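Cytochrome c552 (PDB 5ZE8) probably carries electrons at low potential through five covalently attached hemes c in a thermophilic purple sulfur photosynthetic bacterium. Local coordinates at residues 81-89 / 110-118; 226-234 / 239-247. All coordinates share one frame; numbering follows the deposited sequence.

Contact 1 comes wholly before contact 2 in the chain. Their centres are about 25 Å apart, and their nearest atoms are about 12 Å apart. Contact 1 joins two loops within the cytochrome c554 and c-prime family region, and its centre is about 24 Å from the centre of the chain. It reaches no iron; the side chain of L115 comes within about 10 Å of a heme c. Contact 2 is deeper, with its centre about 11 Å from the centre of the chain. It holds an axial histidine and a heme-bearing cysteine, and the H229 side chain is also about 3 Å from another heme c. One contact ties two loops far from the chain centre; the other is part of the heme array.

Contact 1 of 2, residues 81-89 / 110-118; sequences GDPTAEGMV and DQTTKLDAH
P83 and L115 join two irregular loops, each with a type I beta turn: D82 to A85 in one, K114 to A117 in the other. L115 N donates a hydrogen bond to P83 O at 2.9 Å, nearly along the C=O axis. Beside this bond the K114 side chain runs along T84. K114 CB lies 3.9 Å from E86 N. CG, CD and CE of K114 then pass T84 O at van der Waals range, with K114 CG 3.6 Å from that oxygen. A turn at the last torsion (chi4 53°) brings K114 NZ to T84 O at 3.0 Å, tilted from the carbonyl plane. K114 NZ also makes a salt bridge to D116 OD1 at 2.9 Å. With an alanine here, T84 O would probably lose this donor and the D116 carboxylate its charge partner. E86 reaches the other loop with its carboxylate. T112 OG1 donates to OE2, and T113 N donates to OE1 from the syn side, out of the carboxylate plane. G87 N meets OE1 on its anti lone pair, so two N-H groups grip that oxygen. The T113 side chain is buried, with F96, P97 and L100 against it. Its OG1, set between backbone N and carbonyl carbon (chi1 70°), donates to an in-plane lone pair of A85 O at 2.7 Å and accepts from M88 N at 3.0 Å.

Contact 2 of 2, residues 226-234 / 239-247; sequences MGCHDQRDN and PLCQTGKEF. With HEC (heme c), chain E.
R232 carries CG anti to its backbone N (chi1 164°) and stays extended to NE, while L240 turns CG beside its own N (chi1 -61°). The two side chains cross, with L240 CD1 over one face of the guanidinium, 3.8 Å from R232 CZ. They belong to a short antiparallel hairpin with a classic beta bulge. R232 O takes both L240 N, at 2.8 Å, and C241 N, while R232 N donates back to C241 O. G244 N donates to a lone pair of D230 O, in the carbonyl plane, at 2.9 Å. G244 has no side chain, and D230 OD1 lies 3.3 Å from G244 CA. Within 226-234, Q231 NE2 donates to D233 OD1 in a nearly straight bond (178°), and also to water 5. C228 and H229 close a CXXCH heme motif. C228 SG is bonded to heme CAC. H229 NE2 binds the heme iron, FE, at 2.1 Å, with H61 as the other axial ligand. Water 3 accepts from H229 ND1 at 2.8 Å and also bonds T243 OG1, which has T314 as a further partner. The ND1 bond would help hold the H229 imidazole and tend to make NE2 a stronger donor to iron.

Contact 1 of 2, residues 81-89 / 110-118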
loop_
_atom_site.group_PDB
_atom_site.type_symbol
_atom_site.label_atom_id
_atom_site.label_comp_id
_atom_site.label_asym_id
_atom_site.label_seq_id
_atom_site.Cartn_x
_atom_site.Cartn_y
_atom_site.Cartn_z
ATOM N N GLY A 81 5.499 -6.467 -20.289
ATOM C CA GLY A 81 6.600 -7.250 -20.859
ATOM C C GLY A 81 7.815 -7.269 -20.002
ATOM O O GLY A 81 7.754 -7.117 -18.770
ATOM N N ASP A 82 8.969 -7.534 -20.609
ATOM C CA ASP A 82 10.204 -7.748 -19.850
ATOM C C ASP A 82 10.674 -6.450 -19.169
ATOM O O ASP A 82 10.906 -5.462 -19.855
ATOM C CB ASP A 82 11.265 -8.194 -20.827
ATOM C CG ASP A 82 12.518 -8.684 -20.208
ATOM O OD1 ASP A 82 12.957 -8.249 -19.104
ATOM O OD2 ASP A 82 13.135 -9.608 -20.873
ATOM N N PRO A 83 10.888 -6.452 -17.846
ATOM C CA PRO A 83 11.424 -5.240 -17.215
ATOM C C PRO A 83 12.884 -4.970 -17.477
ATOM O O PRO A 83 13.369 -3.917 -17.075
ATOM C CB PRO A 83 11.271 -5.561 -15.711
ATOM C CG PRO A 83 11.230 -7.013 -15.659
ATOM C CD PRO A 83 10.610 -7.514 -16.883
ATOM N N THR A 84 13.566 -5.873 -18.203
ATOM C CA THR A 84 14.960 -5.671 -18.601
ATOM C C THR A 84 15.068 -5.255 -20.076
ATOM O O THR A 84 16.174 -5.214 -20.592
ATOM C CB THR A 84 15.792 -6.899 -18.434
ATOM O OG1 THR A 84 15.193 -7.925 -19.199
ATOM C CG2 THR A 84 15.854 -7.282 -16.995
ATOM N N ALA A 85 13.962 -4.878 -20.689
ATOM C CA ALA A 85 13.930 -4.460 -22.104
ATOM C C ALA A 85 13.641 -2.954 -22.241
ATOM O O ALA A 85 12.693 -2.477 -21.596
ATOM C CB ALA A 85 12.966 -5.300 -22.889
ATOM N N GLU A 86 14.362 -2.266 -23.150
ATOM C CA GLU A 86 13.978 -0.918 -23.592
ATOM C C GLU A 86 12.811 -0.965 -24.555
ATOM O O GLU A 86 12.553 -2.010 -25.220
ATOM C CB GLU A 86 15.176 -0.167 -24.231
ATOM C CG GLU A 86 14.917 1.300 -24.534
ATOM C CD GLU A 86 14.504 2.115 -23.304
ATOM O OE1 GLU A 86 13.271 2.165 -23.018
ATOM O OE2 GLU A 86 15.431 2.697 -22.675
ATOM N N GLY A 87 12.031 0.130 -24.571
ATOM C CA GLY A 87 10.953 0.313 -25.552
ATOM C C GLY A 87 9.737 -0.483 -25.355
ATOM O O GLY A 87 8.894 -0.651 -26.245
ATOM N N MET A 88 9.556 -0.996 -24.121
ATOM C CA MET A 88 8.337 -1.696 -23.831
ATOM C C MET A 88 7.138 -0.722 -23.760
ATOM O O MET A 88 7.287 0.474 -23.499
ATOM C CB MET A 88 8.440 -2.436 -22.520
ATOM C CG MET A 88 9.451 -3.546 -22.460
ATOM S SD MET A 88 9.096 -4.926 -23.600
ATOM C CE MET A 88 9.841 -4.342 -25.132
ATOM N N VAL A 89 5.972 -1.272 -24.096
ATOM C CA VAL A 89 4.677 -0.571 -24.038
ATOM C C VAL A 89 3.666 -1.486 -23.404
ATOM O O VAL A 89 3.822 -2.696 -23.376
ATOM C CB VAL A 89 4.173 -0.044 -25.436
ATOM C CG1 VAL A 89 5.175 0.867 -26.037
ATOM C CG2 VAL A 89 3.880 -1.247 -26.326
ATOM N N ASP A 110 12.970 9.527 -17.012
ATOM C CA ASP A 110 13.949 9.445 -18.084
ATOM C C ASP A 110 13.392 8.775 -19.346
ATOM O O ASP A 110 14.142 8.528 -20.331
ATOM C CB ASP A 110 15.190 8.661 -17.572
ATOM C CG ASP A 110 16.061 9.481 -16.707
ATOM O OD1 ASP A 110 15.835 10.730 -16.618
ATOM O OD2 ASP A 110 16.923 8.874 -15.996
ATOM N N GLN A 111 12.066 8.533 -19.407
ATOM C CA GLN A 111 11.433 7.858 -20.585
ATOM C C GLN A 111 12.125 6.560 -20.956
ATOM O O GLN A 111 12.382 6.300 -22.169
ATOM C CB GLN A 111 11.322 8.800 -21.825
ATOM C CG GLN A 111 10.196 8.467 -22.835
ATOM C CD GLN A 111 8.790 8.750 -22.383
ATOM O OE1 GLN A 111 7.838 8.166 -22.974
ATOM N NE2 GLN A 111 8.593 9.617 -21.428
ATOM N N THR A 112 12.384 5.708 -19.980
ATOM C CA THR A 112 12.987 4.388 -20.239
ATOM C C THR A 112 12.246 3.271 -19.529
ATOM O O THR A 112 11.713 3.519 -18.412
ATOM C CB THR A 112 14.462 4.365 -19.838
ATOM O OG1 THR A 112 15.044 3.080 -20.178
ATOM C CG2 THR A 112 14.698 4.600 -18.381
ATOM N N THR A 113 12.215 2.106 -20.148
ATOM C CA THR A 113 11.564 0.929 -19.620
ATOM C C THR A 113 12.571 -0.135 -19.200
ATOM O O THR A 113 12.167 -1.163 -18.681
ATOM C CB THR A 113 10.478 0.328 -20.539
ATOM O OG1 THR A 113 11.105 -0.265 -21.713
ATOM C CG2 THR A 113 9.555 1.406 -21.009
ATOM N N LYS A 114 13.860 0.145 -19.359
ATOM C CA LYS A 114 14.882 -0.853 -19.022
ATOM C C LYS A 114 15.343 -0.640 -17.606
ATOM O O LYS A 114 16.203 0.183 -17.324
ATOM C CB LYS A 114 16.076 -0.743 -20.024
ATOM C CG LYS A 114 17.071 -1.879 -19.766
ATOM C CD LYS A 114 18.057 -1.999 -20.913
ATOM C CE LYS A 114 19.280 -2.850 -20.532
ATOM N NZ LYS A 114 18.910 -4.159 -20.004
ATOM N N LEU A 115 14.654 -1.350 -16.726
ATOM C CA LEU A 115 14.711 -1.014 -15.296
ATOM C C LEU A 115 16.016 -1.458 -14.665
ATOM O O LEU A 115 16.339 -1.003 -13.568
ATOM C CB LEU A 115 13.525 -1.653 -14.590
ATOM C CG LEU A 115 12.163 -1.178 -15.114
ATOM C CD1 LEU A 115 11.050 -1.835 -14.332
ATOM C CD2 LEU A 115 12.064 0.353 -15.192
ATOM N N ASP A 116 16.777 -2.366 -15.309
ATOM C CA ASP A 116 17.996 -2.847 -14.697
ATOM C C ASP A 116 19.210 -2.050 -15.058
ATOM O O ASP A 116 20.303 -2.366 -14.637
ATOM C CB ASP A 116 18.273 -4.336 -15.000
ATOM C CG ASP A 116 18.437 -4.673 -16.436
ATOM O OD1 ASP A 116 18.074 -3.881 -17.280
ATOM O OD2 ASP A 116 18.895 -5.863 -16.663
ATOM N N ALA A 117 19.043 -1.008 -15.831
ATOM C CA ALA A 117 20.181 -0.254 -16.346
ATOM C C ALA A 117 20.893 0.665 -15.421
ATOM O O ALA A 117 22.056 1.030 -15.724
ATOM C CB ALA A 117 19.723 0.537 -17.535
ATOM N N HIS A 118 20.267 1.075 -14.302
ATOM C CA HIS A 118 20.821 2.101 -13.492
ATOM C C HIS A 118 20.229 2.020 -12.091
ATOM O O HIS A 118 19.069 1.670 -12.024
ATOM C CB HIS A 118 20.614 3.459 -14.121
ATOM C CG HIS A 118 21.385 4.550 -13.488
ATOM N ND1 HIS A 118 20.968 5.173 -12.344
ATOM C CD2 HIS A 118 22.499 5.232 -13.891
ATOM C CE1 HIS A 118 21.823 6.129 -12.013
ATOM N NE2 HIS A 118 22.751 6.196 -12.965
HETATM O O HOH W 1 10.114 -2.836 -19.136
HETATM O O HOH W 2 10.878 3.766 -23.777
#

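Contact 2 of 2, residues 226-234 / 239-247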
loop_
_atom_site.group_PDB
_atom_site.type_symbol
_atom_site.label_atom_id
_atom_site.label_comp_id
_atom_site.label_asym_id
_atom_site.label_seq_id
_atom_site.Cartn_x
_atom_site.Cartn_y
_atom_site.Cartn_z
ATOM N N MET A 226 -0.231 11.372 -2.649
ATOM C CA MET A 226 -1.434 11.182 -3.432
ATOM C C MET A 226 -1.216 10.878 -4.887
ATOM O O MET A 226 -2.093 10.192 -5.465
ATOM C CB MET A 226 -2.431 12.385 -3.312
ATOM C CG MET A 226 -3.153 12.479 -2.021
ATOM S SD MET A 226 -4.290 11.088 -1.781
ATOM C CE MET A 226 -3.134 10.382 -0.763
ATOM N N GLY A 227 -0.158 11.343 -5.513
ATOM C CA GLY A 227 0.019 11.035 -6.964
ATOM C C GLY A 227 0.049 9.531 -7.254
ATOM O O GLY A 227 -0.429 9.028 -8.284
ATOM N N CYS A 228 0.666 8.819 -6.332
ATOM C CA CYS A 228 0.779 7.346 -6.442
ATOM C C CYS A 228 -0.269 6.593 -5.745
ATOM O O CYS A 228 -0.469 5.398 -6.095
ATOM C CB CYS A 228 2.152 6.894 -5.924
ATOM S SG CYS A 228 3.483 7.728 -6.836
ATOM N N HIS A 229 -0.924 7.187 -4.743
ATOM C CA HIS A 229 -1.876 6.472 -3.901
ATOM C C HIS A 229 -3.327 6.932 -3.972
ATOM O O HIS A 229 -4.187 6.293 -3.295
ATOM C CB HIS A 229 -1.372 6.610 -2.481
ATOM C CG HIS A 229 -0.250 5.651 -2.171
ATOM N ND1 HIS A 229 -0.511 4.313 -1.886
ATOM C CD2 HIS A 229 1.090 5.845 -2.022
ATOM C CE1 HIS A 229 0.676 3.751 -1.602
ATOM N NE2 HIS A 229 1.648 4.651 -1.728
ATOM N N ASP A 230 -3.651 7.975 -4.742
ATOM C CA ASP A 230 -5.072 8.531 -4.725
ATOM C C ASP A 230 -5.981 7.544 -5.420
ATOM O O ASP A 230 -6.953 7.018 -4.808
ATOM C CB ASP A 230 -5.110 9.930 -5.329
ATOM C CG ASP A 230 -6.461 10.490 -5.473
ATOM O OD1 ASP A 230 -7.409 9.961 -4.982
ATOM O OD2 ASP A 230 -6.602 11.453 -6.256
ATOM N N GLN A 231 -5.654 7.216 -6.667
ATOM C CA GLN A 231 -6.626 6.443 -7.483
ATOM C C GLN A 231 -5.901 5.824 -8.646
ATOM O O GLN A 231 -4.891 6.359 -9.067
ATOM C CB GLN A 231 -7.790 7.331 -7.940
ATOM C CG GLN A 231 -8.976 6.580 -8.497
ATOM C CD GLN A 231 -10.317 7.338 -8.572
ATOM O OE1 GLN A 231 -10.664 8.161 -7.714
ATOM N NE2 GLN A 231 -11.091 7.004 -9.593
ATOM N N ARG A 232 -6.366 4.651 -9.081
ATOM C CA ARG A 232 -6.009 4.194 -10.399
ATOM C C ARG A 232 -7.178 3.534 -10.979
ATOM O O ARG A 232 -7.820 2.727 -10.285
ATOM C CB ARG A 232 -4.810 3.224 -10.290
ATOM C CG ARG A 232 -4.630 2.414 -11.579
ATOM C CD ARG A 232 -3.387 1.566 -11.625
ATOM N NE ARG A 232 -3.356 0.763 -12.861
ATOM C CZ ARG A 232 -3.129 -0.556 -12.916
ATOM N NH1 ARG A 232 -3.125 -1.123 -14.103
ATOM N NH2 ARG A 232 -2.961 -1.310 -11.828
ATOM N N ASP A 233 -7.482 3.868 -12.257
ATOM C CA ASP A 233 -8.672 3.341 -12.929
ATOM C C ASP A 233 -8.259 2.422 -14.036
ATOM O O ASP A 233 -7.126 2.460 -14.541
ATOM C CB ASP A 233 -9.471 4.443 -13.566
ATOM C CG ASP A 233 -10.157 5.365 -12.586
ATOM O OD1 ASP A 233 -10.186 5.171 -11.371
ATOM O OD2 ASP A 233 -10.744 6.376 -13.110
ATOM N N ASN A 234 -9.187 1.531 -14.363
ATOM C CA ASN A 234 -9.024 0.714 -15.548
ATOM C C ASN A 234 -9.373 1.571 -16.774
ATOM O O ASN A 234 -9.688 2.768 -16.658
ATOM C CB ASN A 234 -9.767 -0.621 -15.385
ATOM C CG ASN A 234 -11.234 -0.554 -15.751
ATOM O OD1 ASN A 234 -11.760 0.499 -16.088
ATOM N ND2 ASN A 234 -11.892 -1.695 -15.689
ATOM N N PRO A 239 -12.733 2.278 -10.845
ATOM C CA PRO A 239 -11.587 2.290 -9.968
ATOM C C PRO A 239 -11.032 0.898 -9.685
ATOM O O PRO A 239 -11.793 -0.071 -9.432
ATOM C CB PRO A 239 -12.144 2.902 -8.654
ATOM C CG PRO A 239 -13.336 3.638 -9.060
ATOM C CD PRO A 239 -13.922 2.925 -10.249
ATOM N N LEU A 240 -9.712 0.804 -9.670
ATOM C CA LEU A 240 -8.999 -0.397 -9.210
ATOM C C LEU A 240 -8.496 -0.157 -7.781
ATOM O O LEU A 240 -8.753 -0.926 -6.834
ATOM C CB LEU A 240 -7.804 -0.697 -10.143
ATOM C CG LEU A 240 -8.178 -0.966 -11.589
ATOM C CD1 LEU A 240 -6.924 -0.847 -12.435
ATOM C CD2 LEU A 240 -8.757 -2.373 -11.669
ATOM N N CYS A 241 -7.816 0.976 -7.607
ATOM C CA CYS A 241 -7.267 1.465 -6.281
ATOM C C CYS A 241 -7.950 2.792 -6.008
ATOM O O CYS A 241 -8.100 3.621 -6.916
ATOM C CB CYS A 241 -5.737 1.736 -6.295
ATOM S SG CYS A 241 -5.205 3.128 -5.177
ATOM N N GLN A 242 -8.373 3.054 -4.771
ATOM C CA GLN A 242 -9.180 4.263 -4.543
ATOM C C GLN A 242 -9.036 4.751 -3.102
ATOM O O GLN A 242 -9.980 5.303 -2.493
ATOM C CB GLN A 242 -10.631 4.009 -4.920
ATOM C CG GLN A 242 -11.274 2.847 -4.153
ATOM C CD GLN A 242 -12.399 2.131 -4.932
ATOM O OE1 GLN A 242 -13.329 2.768 -5.388
ATOM N NE2 GLN A 242 -12.321 0.795 -5.020
ATOM N N THR A 243 -7.812 4.659 -2.655
ATOM C CA THR A 243 -7.462 5.069 -1.258
ATOM C C THR A 243 -7.823 6.558 -1.052
ATOM O O THR A 243 -8.343 6.942 0.008
ATOM C CB THR A 243 -5.972 4.892 -0.973
ATOM O OG1 THR A 243 -5.598 3.557 -1.165
ATOM C CG2 THR A 243 -5.582 5.310 0.489
ATOM N N GLY A 244 -7.598 7.417 -2.029
ATOM C CA GLY A 244 -8.118 8.838 -1.907
ATOM C C GLY A 244 -9.584 9.117 -1.845
ATOM O O GLY A 244 -10.006 9.951 -1.036
ATOM N N LYS A 245 -10.417 8.426 -2.639
ATOM C CA LYS A 245 -11.850 8.608 -2.556
ATOM C C LYS A 245 -12.278 8.069 -1.244
ATOM O O LYS A 245 -13.206 8.616 -0.626
ATOM C CB LYS A 245 -12.538 7.854 -3.724
ATOM C CG LYS A 245 -14.071 7.987 -3.873
ATOM C CD LYS A 245 -14.615 7.381 -5.196
ATOM C CE LYS A 245 -13.631 7.482 -6.362
ATOM N NZ LYS A 245 -14.218 7.081 -7.654
ATOM N N GLU A 246 -11.674 6.969 -0.766
ATOM C CA GLU A 246 -12.091 6.478 0.548
ATOM C C GLU A 246 -11.798 7.494 1.652
ATOM O O GLU A 246 -12.659 7.817 2.488
ATOM C CB GLU A 246 -11.396 5.165 0.906
ATOM C CG GLU A 246 -11.708 4.005 -0.061
ATOM C CD GLU A 246 -10.637 2.936 -0.127
ATOM O OE1 GLU A 246 -9.756 2.941 0.753
ATOM O OE2 GLU A 246 -10.698 2.057 -1.056
ATOM N N PHE A 247 -10.593 8.034 1.582
ATOM C CA PHE A 247 -10.115 9.025 2.552
ATOM C C PHE A 247 -11.011 10.278 2.571
ATOM O O PHE A 247 -11.406 10.743 3.629
ATOM C CB PHE A 247 -8.623 9.376 2.311
ATOM C CG PHE A 247 -8.055 10.186 3.424
ATOM C CD1 PHE A 247 -8.328 11.543 3.447
ATOM C CD2 PHE A 247 -7.438 9.604 4.485
ATOM C CE1 PHE A 247 -7.906 12.315 4.516
ATOM C CE2 PHE A 247 -6.987 10.381 5.563
ATOM C CZ PHE A 247 -7.234 11.715 5.562
HETATM FE FE HEC E . 3.680 4.370 -1.275
HETATM C CHA HEC E . 3.424 0.968 -1.267
HETATM C CHB HEC E . 2.573 4.472 1.965
HETATM C CHC HEC E . 4.290 7.736 -1.211
HETATM C CHD HEC E . 4.299 4.356 -4.684
HETATM N NA HEC E . 3.132 2.995 0.050
HETATM C C1A HEC E . 3.088 1.617 -0.089
HETATM C C2A HEC E . 2.628 0.977 1.122
HETATM C C3A HEC E . 2.347 1.999 1.968
HETATM C C4A HEC E . 2.755 3.231 1.349
HETATM C CMA HEC E . 1.849 1.892 3.411
HETATM C CAA HEC E . 2.363 -0.473 1.312
HETATM C CBA HEC E . 3.623 -1.179 1.808
HETATM C CGA HEC E . 3.370 -2.686 1.921
HETATM O O1A HEC E . 2.950 -3.360 0.959
HETATM O O2A HEC E . 3.694 -3.307 2.976
HETATM N NB HEC E . 3.437 5.806 0.135
HETATM C C1B HEC E . 2.924 5.685 1.378
HETATM C C2B HEC E . 2.851 6.971 1.993
HETATM C C3B HEC E . 3.322 7.886 1.125
HETATM C C4B HEC E . 3.770 7.124 -0.051
HETATM C CMB HEC E . 2.296 7.208 3.394
HETATM C CAB HEC E . 3.564 9.340 1.304
HETATM C CBB HEC E . 4.300 9.669 2.503
HETATM N NC HEC E . 4.201 5.732 -2.618
HETATM C C1C HEC E . 4.409 7.037 -2.435
HETATM C C2C HEC E . 4.814 7.760 -3.669
HETATM C C3C HEC E . 4.790 6.802 -4.620
HETATM C C4C HEC E . 4.417 5.545 -4.003
HETATM C CMC HEC E . 5.103 9.249 -3.792
HETATM C CAC HEC E . 5.055 6.915 -6.128
HETATM C CBC HEC E . 6.125 7.695 -6.591
HETATM N ND HEC E . 3.802 2.968 -2.635
HETATM C C1D HEC E . 4.045 3.125 -3.996
HETATM C C2D HEC E . 4.082 1.837 -4.667
HETATM C C3D HEC E . 3.871 0.897 -3.739
HETATM C C4D HEC E . 3.711 1.623 -2.451
HETATM C CMD HEC E . 4.296 1.710 -6.124
HETATM C CAD HEC E . 3.771 -0.629 -3.999
HETATM C CBD HEC E . 5.041 -1.237 -4.516
HETATM C CGD HEC E . 4.884 -2.746 -4.657
HETATM O O1D HEC E . 4.174 -3.448 -3.876
HETATM O O2D HEC E . 5.511 -3.293 -5.617
HETATM O O HOH W 3 -3.039 3.166 -2.242
HETATM O O HOH W 4 -9.789 7.447 -5.205
HETATM O O HOH W 5 -13.887 7.362 -10.045
#